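Local coordinates for cellulase (Xanthomonas axonopodis pv. citri, PDB 5HOS), which probably hydrolyses internal beta-1,4-glucosidic bonds of cellulose-like glucans as a glycoside hydrolase family 5 endoglucanase, at residues Val32-Ala37 and Asn69-Pro74; Tyr52-Ala57 and Arg97-Asn102; Trp301-Ala306 and Phe316-Asp321. All coordinates share one frame; numbering follows the deposited sequence.

Interaction 1 of 3, residues Val32-Ala37 and Asn69-Pro74; sequences VNLSGA and NTVRLP
N33 and R72 stand side by side across two parallel strands, on the face that looks into the barrel. The arginine starts with CG anti to its own N (chi1 -178°) and runs extended to NE, which lets its aliphatic part pass along the asparagine amide. Its guanidinium then turns, so that R72 NH1 donates a hydrogen bond of 2.8 Å to N33 OD1, with the oxygen close to the guanidinium plane; the amide and guanidinium planes are 80° apart. A short amide suits this buried place: its oxygen receives R72, while ND2 gives to the backbone of W303 and A270. R72 also forms salt bridges to E227 and E271, which probably offset its charge. On the outer face L34 crosses V71 at about a right angle, L34 CG lying 3.7 Å from V71 CG1; both branched and apolar, they fill the space against helix 57-65. Backbone hydrogen bonds pair V32 with T70 and R72, and L34 with R72. One water bridges L34 O, A37 N and P74 O. The two strands begin and end a beta-alpha-beta unit whose helix 57-65 packs Y60 and F63 on L34, while strand 298-306 flanks strand 29-34 on its other side.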
ATOM      1  N   VAL A  32       2.613   5.936  -6.752  1.00 17.58           N
ATOM      2  CA  VAL A  32       3.234   6.609  -5.635  1.00 17.67           C
ATOM      3  C   VAL A  32       2.269   6.687  -4.454  1.00 17.67           C
ATOM      4  O   VAL A  32       1.057   6.829  -4.632  1.00 18.10           O
ATOM      5  CB  VAL A  32       3.702   8.017  -6.065  1.00 19.09           C
ATOM      6  CG1 VAL A  32       2.519   8.922  -6.403  1.00 19.29           C
ATOM      7  CG2 VAL A  32       4.598   8.643  -5.008  1.00 20.85           C
ATOM      8  N   ASN A  33       2.822   6.582  -3.253  1.00 17.74           N
ATOM      9  CA  ASN A  33       2.075   6.843  -2.031  1.00 18.02           C
ATOM     10  C   ASN A  33       1.986   8.346  -1.810  1.00 18.44           C
ATOM     11  O   ASN A  33       3.012   9.026  -1.811  1.00 19.03           O
ATOM     12  CB  ASN A  33       2.758   6.209  -0.820  1.00 18.38           C
ATOM     13  CG  ASN A  33       2.514   4.727  -0.725  1.00 17.17           C
ATOM     14  OD1 ASN A  33       1.580   4.297  -0.047  1.00 15.37           O
ATOM     15  ND2 ASN A  33       3.367   3.932  -1.381  1.00 16.18           N
ATOM     16  N   LEU A  34       0.771   8.860  -1.635  1.00 18.74           N
ATOM     17  CA  LEU A  34       0.573  10.249  -1.230  1.00 19.35           C
ATOM     18  C   LEU A  34       0.237  10.251   0.245  1.00 19.21           C
ATOM     19  O   LEU A  34      -0.914  10.031   0.639  1.00 18.89           O
ATOM     20  CB  LEU A  34      -0.520  10.933  -2.061  1.00 19.48           C
ATOM     21  CG  LEU A  34      -0.252  11.079  -3.556  1.00 20.09           C
ATOM     22  CD1 LEU A  34      -1.354  11.916  -4.197  1.00 21.96           C
ATOM     23  CD2 LEU A  34       1.108  11.701  -3.837  1.00 22.53           C
ATOM     24  N   SER A  35       1.274  10.463   1.050  1.00 19.61           N
ATOM     25  CA  SER A  35       1.165  10.471   2.494  1.00 20.90           C
ATOM     26  C   SER A  35       0.618  11.812   2.953  1.00 20.22           C
ATOM     27  O   SER A  35       0.977  12.845   2.398  1.00 20.75           O
ATOM     28  CB  SER A  35       2.541  10.247   3.131  1.00 20.87           C
ATOM     29  OG  SER A  35       2.459  10.364   4.533  1.00 22.06           O
ATOM     30  N   GLY A  36      -0.218  11.788   3.987  1.00 20.11           N
ATOM     31  CA  GLY A  36      -0.798  13.011   4.540  1.00 21.81           C
ATOM     32  C   GLY A  36      -2.053  12.822   5.367  1.00 19.51           C
ATOM     33  O   GLY A  36      -2.226  13.501   6.362  1.00 22.18           O
ATOM     34  N   ALA A  37      -2.946  11.923   4.954  1.00 19.43           N
ATOM     35  CA  ALA A  37      -4.224  11.725   5.658  1.00 19.20           C
ATOM     36  C   ALA A  37      -4.101  10.800   6.881  1.00 20.06           C
ATOM     37  O   ALA A  37      -4.983  10.793   7.745  1.00 21.24           O
ATOM     38  CB  ALA A  37      -5.288  11.198   4.693  1.00 17.94           C
ATOM     39  N   ASN A  69       0.205   5.767 -13.060  1.00 17.42           N
ATOM     40  CA  ASN A  69      -1.245   5.613 -13.122  1.00 16.30           C
ATOM     41  C   ASN A  69      -1.916   5.269 -11.794  1.00 16.58           C
ATOM     42  O   ASN A  69      -3.106   4.999 -11.778  1.00 17.82           O
ATOM     43  CB  ASN A  69      -1.633   4.589 -14.198  1.00 16.71           C
ATOM     44  CG  ASN A  69      -1.277   3.159 -13.812  1.00 17.74           C
ATOM     45  OD1 ASN A  69      -0.588   2.920 -12.829  1.00 18.82           O
ATOM     46  ND2 ASN A  69      -1.756   2.202 -14.593  1.00 18.03           N
ATOM     47  N   THR A  70      -1.175   5.287 -10.688  1.00 16.09           N
ATOM     48  CA  THR A  70      -1.704   4.828  -9.398  1.00 15.26           C
ATOM     49  C   THR A  70      -1.249   5.724  -8.252  1.00 15.33           C
ATOM     50  O   THR A  70      -0.102   6.139  -8.204  1.00 17.18           O
ATOM     51  CB  THR A  70      -1.277   3.368  -9.132  1.00 15.46           C
ATOM     52  OG1 THR A  70      -1.735   2.538 -10.211  1.00 15.68           O
ATOM     53  CG2 THR A  70      -1.852   2.834  -7.824  1.00 16.40           C
ATOM     54  N   VAL A  71      -2.183   6.031  -7.356  1.00 15.21           N
ATOM     55  CA  VAL A  71      -1.903   6.670  -6.079  1.00 16.42           C
ATOM     56  C   VAL A  71      -2.310   5.687  -4.994  1.00 15.96           C
ATOM     57  O   VAL A  71      -3.432   5.181  -5.004  1.00 17.59           O
ATOM     58  CB  VAL A  71      -2.694   7.992  -5.927  1.00 17.62           C
ATOM     59  CG1 VAL A  71      -2.757   8.456  -4.475  1.00 18.51           C
ATOM     60  CG2 VAL A  71      -2.073   9.057  -6.821  1.00 19.00           C
ATOM     61  N   ARG A  72      -1.401   5.405  -4.068  1.00 14.61           N
ATOM     62  CA  ARG A  72      -1.782   4.720  -2.843  1.00 14.89           C
ATOM     63  C   ARG A  72      -2.058   5.811  -1.834  1.00 14.86           C
ATOM     64  O   ARG A  72      -1.206   6.691  -1.605  1.00 15.56           O
ATOM     65  CB  ARG A  72      -0.710   3.743  -2.357  1.00 15.66           C
ATOM     66  CG  ARG A  72      -1.072   2.966  -1.093  1.00 15.63           C
ATOM     67  CD  ARG A  72      -0.168   1.754  -0.961  1.00 15.80           C
ATOM     68  NE  ARG A  72      -0.356   0.924   0.226  1.00 16.37           N
ATOM     69  CZ  ARG A  72       0.302   1.044   1.386  1.00 16.64           C
ATOM     70  NH1 ARG A  72       1.187   2.023   1.597  1.00 16.84           N
ATOM     71  NH2 ARG A  72       0.071   0.165   2.357  1.00 17.52           N
ATOM     72  N   LEU A  73      -3.252   5.762  -1.257  1.00 14.45           N
ATOM     73  CA  LEU A  73      -3.724   6.795  -0.345  1.00 16.01           C
ATOM     74  C   LEU A  73      -3.922   6.239   1.065  1.00 14.58           C
ATOM     75  O   LEU A  73      -4.952   5.628   1.354  1.00 14.27           O
ATOM     76  CB  LEU A  73      -5.029   7.377  -0.882  1.00 17.43           C
ATOM     77  CG  LEU A  73      -5.615   8.561  -0.121  1.00 18.82           C
ATOM     78  CD1 LEU A  73      -4.803   9.815  -0.401  1.00 19.08           C
ATOM     79  CD2 LEU A  73      -7.080   8.749  -0.491  1.00 19.78           C
ATOM     80  N   PRO A  74      -2.927   6.442   1.948  1.00 15.07           N
ATOM     81  CA  PRO A  74      -3.089   6.068   3.334  1.00 14.55           C
ATOM     82  C   PRO A  74      -4.163   6.907   4.025  1.00 15.57           C
ATOM     83  O   PRO A  74      -4.152   8.139   3.903  1.00 15.79           O
ATOM     84  CB  PRO A  74      -1.723   6.384   3.947  1.00 14.61           C
ATOM     85  CG  PRO A  74      -0.768   6.313   2.832  1.00 15.99           C
ATOM     86  CD  PRO A  74      -1.542   6.889   1.681  1.00 16.07           C
TER
HETATM   87  O   HOH W   1      -2.814  10.138   2.677  1.00 18.00           O

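Interaction 2 of 3, residues Tyr52-Ala57 and Arg97-Asn102; sequences YRYPAA and RQAVAN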
ATOM      1  N   TYR A  52      -3.651  16.735   9.623  1.00 27.12           N
ATOM      2  CA  TYR A  52      -3.512  15.900   8.431  1.00 22.65           C
ATOM      3  C   TYR A  52      -4.130  16.619   7.226  1.00 23.50           C
ATOM      4  O   TYR A  52      -4.832  17.615   7.391  1.00 23.76           O
ATOM      5  CB  TYR A  52      -4.207  14.553   8.667  1.00 24.42           C
ATOM      6  CG  TYR A  52      -5.722  14.631   8.766  1.00 23.10           C
ATOM      7  CD1 TYR A  52      -6.349  14.954   9.964  1.00 22.65           C
ATOM      8  CD2 TYR A  52      -6.532  14.357   7.651  1.00 23.30           C
ATOM      9  CE1 TYR A  52      -7.734  15.016  10.061  1.00 17.14           C
ATOM     10  CE2 TYR A  52      -7.916  14.428   7.736  1.00 23.54           C
ATOM     11  CZ  TYR A  52      -8.514  14.745   8.934  1.00 23.21           C
ATOM     12  OH  TYR A  52      -9.885  14.806   9.020  1.00 25.29           O
ATOM     13  N   ARG A  53      -3.872  16.091   6.030  1.00 22.50           N
ATOM     14  CA  ARG A  53      -4.323  16.691   4.767  1.00 23.57           C
ATOM     15  C   ARG A  53      -4.641  15.604   3.751  1.00 22.94           C
ATOM     16  O   ARG A  53      -4.126  14.489   3.851  1.00 22.91           O
ATOM     17  CB  ARG A  53      -3.226  17.591   4.176  1.00 27.37           C
ATOM     18  CG  ARG A  53      -1.938  16.846   3.828  1.00 31.44           C
ATOM     19  CD  ARG A  53      -0.928  17.691   3.072  1.00 35.88           C
ATOM     20  NE  ARG A  53      -1.301  17.942   1.676  1.00 34.09           N
ATOM     21  CZ  ARG A  53      -1.867  19.057   1.200  1.00 36.54           C
ATOM     22  NH1 ARG A  53      -2.174  20.088   1.994  1.00 37.22           N
ATOM     23  NH2 ARG A  53      -2.136  19.144  -0.104  1.00 38.15           N
ATOM     24  N   TYR A  54      -5.473  15.949   2.773  1.00 21.73           N
ATOM     25  CA  TYR A  54      -5.626  15.157   1.559  1.00 20.23           C
ATOM     26  C   TYR A  54      -4.913  15.883   0.411  1.00 20.94           C
ATOM     27  O   TYR A  54      -4.670  17.091   0.494  1.00 23.84           O
ATOM     28  CB  TYR A  54      -7.110  14.906   1.251  1.00 20.03           C
ATOM     29  CG  TYR A  54      -7.681  13.736   2.029  1.00 18.58           C
ATOM     30  CD1 TYR A  54      -7.898  13.824   3.402  1.00 19.59           C
ATOM     31  CD2 TYR A  54      -7.994  12.530   1.394  1.00 19.04           C
ATOM     32  CE1 TYR A  54      -8.403  12.752   4.124  1.00 18.21           C
ATOM     33  CE2 TYR A  54      -8.503  11.454   2.106  1.00 17.95           C
ATOM     34  CZ  TYR A  54      -8.707  11.565   3.467  1.00 19.25           C
ATOM     35  OH  TYR A  54      -9.213  10.503   4.175  1.00 19.55           O
ATOM     36  N   PRO A  55      -4.553  15.152  -0.655  1.00 20.31           N
ATOM     37  CA  PRO A  55      -3.830  15.800  -1.752  1.00 21.34           C
ATOM     38  C   PRO A  55      -4.674  16.803  -2.551  1.00 22.35           C
ATOM     39  O   PRO A  55      -5.872  16.599  -2.726  1.00 23.20           O
ATOM     40  CB  PRO A  55      -3.414  14.619  -2.651  1.00 20.73           C
ATOM     41  CG  PRO A  55      -3.626  13.390  -1.838  1.00 20.71           C
ATOM     42  CD  PRO A  55      -4.751  13.713  -0.911  1.00 20.82           C
ATOM     43  N   ALA A  56      -4.048  17.885  -3.015  1.00 25.44           N
ATOM     44  CA  ALA A  56      -4.673  18.792  -3.981  1.00 25.10           C
ATOM     45  C   ALA A  56      -4.853  18.072  -5.310  1.00 22.97           C
ATOM     46  O   ALA A  56      -4.121  17.144  -5.608  1.00 21.56           O
ATOM     47  CB  ALA A  56      -3.821  20.038  -4.173  1.00 26.29           C
ATOM     48  N   ALA A  57      -5.823  18.510  -6.108  1.00 24.96           N
ATOM     49  CA  ALA A  57      -6.098  17.882  -7.409  1.00 24.21           C
ATOM     50  C   ALA A  57      -4.880  17.873  -8.353  1.00 24.73           C
ATOM     51  O   ALA A  57      -4.660  16.893  -9.076  1.00 25.56           O
ATOM     52  CB  ALA A  57      -7.292  18.554  -8.083  1.00 24.61           C
ATOM     53  N   ARG A  97     -13.825  10.226  -1.452  1.00 16.42           N
ATOM     54  CA  ARG A  97     -14.526  10.365  -2.744  1.00 16.12           C
ATOM     55  C   ARG A  97     -13.912  11.452  -3.627  1.00 15.29           C
ATOM     56  O   ARG A  97     -13.823  11.289  -4.840  1.00 16.33           O
ATOM     57  CB  ARG A  97     -16.008  10.655  -2.553  1.00 17.19           C
ATOM     58  CG  ARG A  97     -16.838   9.474  -2.102  1.00 19.56           C
ATOM     59  CD  ARG A  97     -18.312   9.798  -2.270  1.00 23.10           C
ATOM     60  NE  ARG A  97     -19.165   8.868  -1.541  1.00 26.29           N
ATOM     61  CZ  ARG A  97     -19.413   7.609  -1.895  1.00 26.90           C
ATOM     62  NH1 ARG A  97     -18.869   7.072  -2.983  1.00 30.91           N
ATOM     63  NH2 ARG A  97     -20.211   6.868  -1.138  1.00 26.85           N
ATOM     64  N   GLN A  98     -13.490  12.556  -3.016  1.00 15.32           N
ATOM     65  CA  GLN A  98     -12.823  13.624  -3.757  1.00 15.95           C
ATOM     66  C   GLN A  98     -11.460  13.173  -4.297  1.00 15.79           C
ATOM     67  O   GLN A  98     -11.085  13.538  -5.411  1.00 16.02           O
ATOM     68  CB  GLN A  98     -12.616  14.862  -2.880  1.00 15.45           C
ATOM     69  CG  GLN A  98     -12.236  16.112  -3.671  1.00 16.63           C
ATOM     70  CD  GLN A  98     -13.350  16.589  -4.602  1.00 17.41           C
ATOM     71  OE1 GLN A  98     -14.510  16.664  -4.208  1.00 20.68           O
ATOM     72  NE2 GLN A  98     -12.999  16.924  -5.838  1.00 16.52           N
ATOM     73  N   ALA A  99     -10.711  12.430  -3.482  1.00 17.18           N
ATOM     74  CA  ALA A  99      -9.427  11.872  -3.892  1.00 15.72           C
ATOM     75  C   ALA A  99      -9.598  10.955  -5.095  1.00 14.91           C
ATOM     76  O   ALA A  99      -8.857  11.072  -6.063  1.00 15.13           O
ATOM     77  CB  ALA A  99      -8.757  11.123  -2.743  1.00 16.94           C
ATOM     78  N   VAL A 100     -10.596  10.076  -5.039  1.00 14.64           N
ATOM     79  CA  VAL A 100     -10.914   9.186  -6.169  1.00 15.30           C
ATOM     80  C   VAL A 100     -11.289   9.995  -7.419  1.00 15.20           C
ATOM     81  O   VAL A 100     -10.813   9.690  -8.516  1.00 14.66           O
ATOM     82  CB  VAL A 100     -12.020   8.163  -5.801  1.00 14.76           C
ATOM     83  CG1 VAL A 100     -12.496   7.381  -7.021  1.00 14.15           C
ATOM     84  CG2 VAL A 100     -11.515   7.193  -4.739  1.00 16.38           C
ATOM     85  N   ALA A 101     -12.133  11.016  -7.254  1.00 14.19           N
ATOM     86  CA  ALA A 101     -12.509  11.884  -8.376  1.00 16.47           C
ATOM     87  C   ALA A 101     -11.296  12.618  -8.959  1.00 15.08           C
ATOM     88  O   ALA A 101     -11.107  12.640 -10.166  1.00 15.03           O
ATOM     89  CB  ALA A 101     -13.589  12.870  -7.953  1.00 17.74           C
ATOM     90  N   ASN A 102     -10.459  13.180  -8.085  1.00 15.58           N
ATOM     91  CA  ASN A 102      -9.224  13.827  -8.511  1.00 15.34           C
ATOM     92  C   ASN A 102      -8.310  12.876  -9.288  1.00 14.87           C
ATOM     93  O   ASN A 102      -7.762  13.246 -10.324  1.00 15.83           O
ATOM     94  CB  ASN A 102      -8.448  14.376  -7.306  1.00 16.03           C
ATOM     95  CG  ASN A 102      -9.096  15.604  -6.683  1.00 17.30           C
ATOM     96  OD1 ASN A 102      -9.926  16.263  -7.288  1.00 20.12           O
ATOM     97  ND2 ASN A 102      -8.693  15.919  -5.458  1.00 18.17           N
TER
HETATM   98  O   HOH W   2      -7.367  14.478  -3.136  1.00 18.23           O
HETATM   99  O   HOH W   3      -8.425  18.173  -3.115  1.00 36.46           O
HETATM  100  O   HOH W   4      -6.630  15.730 -10.801  1.00 25.58           O
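Y54 meets A99 where the loop leading from strand 29-34 to helix 57-65 runs past helix 90-105, on the outer layer of this beta/alpha barrel. The ring of Y54 presents its edge to A99: Y54 CD2 lies 4.4 Å from A99 CB, with the methyl near the ring plane. With chi1 at -83°, CG lies beside the backbone N and the phenol packs on L95 and I96, while its hydroxyl forms a hydrogen bond with OE1 of Q92 in the same helix. A tyrosine suits this place because its flat body packs among apolar groups and its polar end still finds a partner. A99, with a mere methyl, leaves room for the ring and for Y60 and L73 nearby. P55 follows; its rigid ring lies against Y60 and L73, and its carbonyl faces the helix. P55 O and N102 ND2 stand 4.0 Å apart, too far for a direct bond, and two waters span the gap, each donating to P55 O and accepting from ND2. A56 adds little beyond the approach of its carbonyl carbon to that amide. At A57 the small side chain permits close passage: the N102 amide lies against it, A57 CB 3.6 Å from N102 OD1. Farther along, a single water donates to both A57 O, at 2.9 Å, and N102 O, at 2.8 Å.

Interaction 3 of 3, residues Trp301-Ala306 and Phe316-Asp321; sequences WSWWAA and FNVQPD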
ATOM      1  N   TRP A 301       3.381  -1.728  -8.562  1.00 16.64           N
ATOM      2  CA  TRP A 301       4.180  -1.151  -7.479  1.00 16.85           C
ATOM      3  C   TRP A 301       3.799   0.286  -7.207  1.00 17.00           C
ATOM      4  O   TRP A 301       3.223   0.953  -8.061  1.00 16.73           O
ATOM      5  CB  TRP A 301       5.681  -1.259  -7.762  1.00 17.98           C
ATOM      6  CG  TRP A 301       6.185  -0.767  -9.126  1.00 19.31           C
ATOM      7  CD1 TRP A 301       6.546  -1.555 -10.176  1.00 21.11           C
ATOM      8  CD2 TRP A 301       6.453   0.586  -9.538  1.00 19.80           C
ATOM      9  NE1 TRP A 301       6.990  -0.792 -11.223  1.00 22.14           N
ATOM     10  CE2 TRP A 301       6.951   0.528 -10.860  1.00 20.90           C
ATOM     11  CE3 TRP A 301       6.310   1.841  -8.928  1.00 17.46           C
ATOM     12  CZ2 TRP A 301       7.304   1.677 -11.589  1.00 20.35           C
ATOM     13  CZ3 TRP A 301       6.668   2.985  -9.656  1.00 18.71           C
ATOM     14  CH2 TRP A 301       7.163   2.889 -10.967  1.00 19.90           C
ATOM     15  N   SER A 302       4.115   0.748  -5.996  1.00 16.95           N
ATOM     16  CA  SER A 302       3.884   2.133  -5.611  1.00 17.14           C
ATOM     17  C   SER A 302       4.963   2.581  -4.628  1.00 17.51           C
ATOM     18  O   SER A 302       5.161   1.978  -3.568  1.00 18.81           O
ATOM     19  CB  SER A 302       2.458   2.368  -5.054  1.00 18.01           C
ATOM     20  OG  SER A 302       2.091   1.444  -4.038  1.00 17.28           O
ATOM     21  N   TRP A 303       5.690   3.613  -5.049  1.00 18.26           N
ATOM     22  CA  TRP A 303       6.805   4.199  -4.310  1.00 19.75           C
ATOM     23  C   TRP A 303       6.351   4.868  -3.023  1.00 19.41           C
ATOM     24  O   TRP A 303       5.297   5.516  -2.994  1.00 20.19           O
ATOM     25  CB  TRP A 303       7.469   5.244  -5.217  1.00 21.58           C
ATOM     26  CG  TRP A 303       8.527   6.088  -4.601  1.00 22.10           C
ATOM     27  CD1 TRP A 303       8.358   7.258  -3.910  1.00 22.98           C
ATOM     28  CD2 TRP A 303       9.928   5.852  -4.658  1.00 24.31           C
ATOM     29  NE1 TRP A 303       9.577   7.756  -3.518  1.00 23.02           N
ATOM     30  CE2 TRP A 303      10.560   6.917  -3.975  1.00 24.26           C
ATOM     31  CE3 TRP A 303      10.719   4.843  -5.228  1.00 25.60           C
ATOM     32  CZ2 TRP A 303      11.947   6.997  -3.843  1.00 24.13           C
ATOM     33  CZ3 TRP A 303      12.098   4.922  -5.096  1.00 24.95           C
ATOM     34  CH2 TRP A 303      12.696   5.990  -4.411  1.00 26.42           C
ATOM     35  N   TRP A 304       7.149   4.722  -1.966  1.00 20.39           N
ATOM     36  CA  TRP A 304       6.949   5.465  -0.724  1.00 21.00           C
ATOM     37  C   TRP A 304       8.076   6.507  -0.651  1.00 21.74           C
ATOM     38  O   TRP A 304       9.237   6.117  -0.539  1.00 22.98           O
ATOM     39  CB  TRP A 304       7.014   4.545   0.506  1.00 21.03           C
ATOM     40  CG  TRP A 304       6.739   5.311   1.763  1.00 20.89           C
ATOM     41  CD1 TRP A 304       7.635   6.028   2.497  1.00 21.69           C
ATOM     42  CD2 TRP A 304       5.470   5.484   2.400  1.00 20.54           C
ATOM     43  NE1 TRP A 304       7.006   6.630   3.561  1.00 21.61           N
ATOM     44  CE2 TRP A 304       5.674   6.320   3.522  1.00 20.87           C
ATOM     45  CE3 TRP A 304       4.179   5.025   2.129  1.00 20.62           C
ATOM     46  CZ2 TRP A 304       4.637   6.686   4.382  1.00 22.67           C
ATOM     47  CZ3 TRP A 304       3.143   5.394   2.980  1.00 21.10           C
ATOM     48  CH2 TRP A 304       3.377   6.223   4.092  1.00 22.53           C
ATOM     49  N   ALA A 305       7.789   7.810  -0.707  1.00 23.01           N
ATOM     50  CA  ALA A 305       6.443   8.405  -0.836  1.00 22.52           C
ATOM     51  C   ALA A 305       6.558   9.813  -1.390  1.00 23.02           C
ATOM     52  O   ALA A 305       7.652  10.317  -1.592  1.00 22.83           O
ATOM     53  CB  ALA A 305       5.747   8.451   0.515  1.00 23.28           C
ATOM     54  N   ALA A 306       5.406  10.427  -1.639  1.00 23.04           N
ATOM     55  CA  ALA A 306       5.303  11.856  -1.873  1.00 23.40           C
ATOM     56  C   ALA A 306       4.188  12.396  -0.966  1.00 25.55           C
ATOM     57  O   ALA A 306       3.684  11.686  -0.093  1.00 23.17           O
ATOM     58  CB  ALA A 306       5.032  12.133  -3.344  1.00 23.02           C
ATOM     59  N   PHE A 316      13.296   9.681   0.876  1.00 24.70           N
ATOM     60  CA  PHE A 316      12.476   9.046  -0.164  1.00 23.05           C
ATOM     61  C   PHE A 316      11.450   9.980  -0.790  1.00 21.92           C
ATOM     62  O   PHE A 316      10.657   9.544  -1.629  1.00 22.84           O
ATOM     63  CB  PHE A 316      11.742   7.819   0.396  1.00 22.91           C
ATOM     64  CG  PHE A 316      12.624   6.836   1.122  1.00 23.81           C
ATOM     65  CD1 PHE A 316      13.887   6.509   0.645  1.00 25.10           C
ATOM     66  CD2 PHE A 316      12.166   6.203   2.271  1.00 26.99           C
ATOM     67  CE1 PHE A 316      14.685   5.591   1.310  1.00 26.26           C
ATOM     68  CE2 PHE A 316      12.956   5.275   2.935  1.00 27.40           C
ATOM     69  CZ  PHE A 316      14.221   4.969   2.458  1.00 24.99           C
ATOM     70  N   ASN A 317      11.457  11.255  -0.408  1.00 23.95           N
ATOM     71  CA  ASN A 317      10.422  12.189  -0.855  1.00 24.25           C
ATOM     72  C   ASN A 317      10.552  12.517  -2.337  1.00 24.31           C
ATOM     73  O   ASN A 317      11.570  13.061  -2.762  1.00 27.33           O
ATOM     74  CB  ASN A 317      10.465  13.482  -0.034  1.00 26.14           C
ATOM     75  CG  ASN A 317       9.312  14.421  -0.360  1.00 29.52           C
ATOM     76  OD1 ASN A 317       8.281  14.010  -0.919  1.00 29.12           O
ATOM     77  ND2 ASN A 317       9.482  15.692  -0.022  1.00 31.73           N
ATOM     78  N   VAL A 318       9.517  12.203  -3.120  1.00 24.21           N
ATOM     79  CA  VAL A 318       9.510  12.549  -4.554  1.00 23.95           C
ATOM     80  C   VAL A 318       8.465  13.620  -4.877  1.00 23.75           C
ATOM     81  O   VAL A 318       8.128  13.833  -6.037  1.00 23.99           O
ATOM     82  CB  VAL A 318       9.389  11.313  -5.480  1.00 24.10           C
ATOM     83  CG1 VAL A 318      10.653  10.474  -5.392  1.00 23.50           C
ATOM     84  CG2 VAL A 318       8.159  10.471  -5.167  1.00 24.79           C
ATOM     85  N   GLN A 319       7.976  14.310  -3.849  1.00 24.67           N
ATOM     86  CA  GLN A 319       7.162  15.516  -4.038  1.00 25.69           C
ATOM     87  C   GLN A 319       8.038  16.560  -4.735  1.00 24.94           C
ATOM     88  O   GLN A 319       9.164  16.798  -4.282  1.00 23.91           O
ATOM     89  CB  GLN A 319       6.711  16.083  -2.684  1.00 29.18           C
ATOM     90  CG  GLN A 319       5.714  17.232  -2.765  1.00 32.40           C
ATOM     91  CD  GLN A 319       4.315  16.772  -3.126  1.00 34.35           C
ATOM     92  OE1 GLN A 319       4.078  15.588  -3.366  1.00 33.52           O
ATOM     93  NE2 GLN A 319       3.375  17.704  -3.154  1.00 38.35           N
ATOM     94  N   PRO A 320       7.531  17.189  -5.821  1.00 26.18           N
ATOM     95  CA  PRO A 320       8.333  18.250  -6.447  1.00 26.76           C
ATOM     96  C   PRO A 320       8.619  19.393  -5.470  1.00 28.72           C
ATOM     97  O   PRO A 320       7.846  19.615  -4.529  1.00 29.50           O
ATOM     98  CB  PRO A 320       7.479  18.719  -7.638  1.00 28.76           C
ATOM     99  CG  PRO A 320       6.161  18.048  -7.519  1.00 29.33           C
ATOM    100  CD  PRO A 320       6.262  16.935  -6.528  1.00 26.92           C
ATOM    101  N   ASP A 321       9.736  20.087  -5.677  1.00 28.58           N
ATOM    102  CA  ASP A 321      10.137  21.188  -4.789  1.00 30.28           C
ATOM    103  C   ASP A 321       9.280  22.451  -5.022  1.00 31.24           C
ATOM    104  O   ASP A 321       8.378  22.451  -5.861  1.00 29.99           O
ATOM    105  CB  ASP A 321      11.652  21.473  -4.906  1.00 33.04           C
ATOM    106  CG  ASP A 321      12.076  22.049  -6.263  1.00 34.50           C
ATOM    107  OD1 ASP A 321      11.242  22.557  -7.036  1.00 32.08           O
ATOM    108  OD2 ASP A 321      13.287  22.000  -6.552  1.00 36.71           O
TER
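The backbone of A305 pairs with the loop 316-321 past a corner at W304 and the cis peptide before A305: V318 N gives a hydrogen bond of 3.1 Å to A305 O, in the carbonyl plane, and A305 N makes a weak hydrogen bond of 3.5 Å to F316 O. Such a non-proline cis peptide, after a tryptophan near the end of the last barrel strand, is found as well in relatives of family 5. F316 O has a stronger donor in the indole of W303, whose NE1 lies 2.8 Å away with the oxygen close to the ring plane. W303 carries CG anti to its N (chi1 173°), which takes the indole toward the loop; a tryptophan suits the spot because it offers one N-H and a broad apolar group. V318 crosses the indole obliquely, both methyls near its pyrrole part, with V318 CG2 3.5 Å from W303 CD1. The same CG2 touches A306 CB, whose small size lets the loop come close. F316 sets its CB against W304 O. N317 shapes the turn: OD1 accepts from Q319 N at 3.0 Å, an Asx turn that suits the short asparagine side chain. Q319 OE1, which accepts a hydrogen bond from the backbone N of G307, lies near A306 CB. L333 and M330 of helix 330-341 touch W303 and V318, F63 of helix 57-65 packs on A306, and strand 29-34 lies alongside strand 298-306.

How the interactions relate
The three contacts lie in one region of an eight-stranded beta/alpha barrel, around the place where its first and last strands meet. Interactions 1 and 3 have centres about 9 Å apart and share the sheet: N33 N pairs with W303 O and N33 O with A306 N, so strand 29-34 is held between strands 70-75 and 298-306 and the barrel closes. The centre of interaction 2 lies about 10 Å from that of interaction 1, farther out; G36 O to R53 N and A37 on Y54 join them. Interactions 1 and 2 interleave along the chain, whereas interaction 3 follows both. Interaction 1 lies within the wall, interaction 2 joins a loop to an outer helix, and interaction 3 joins the last strand to its following loop.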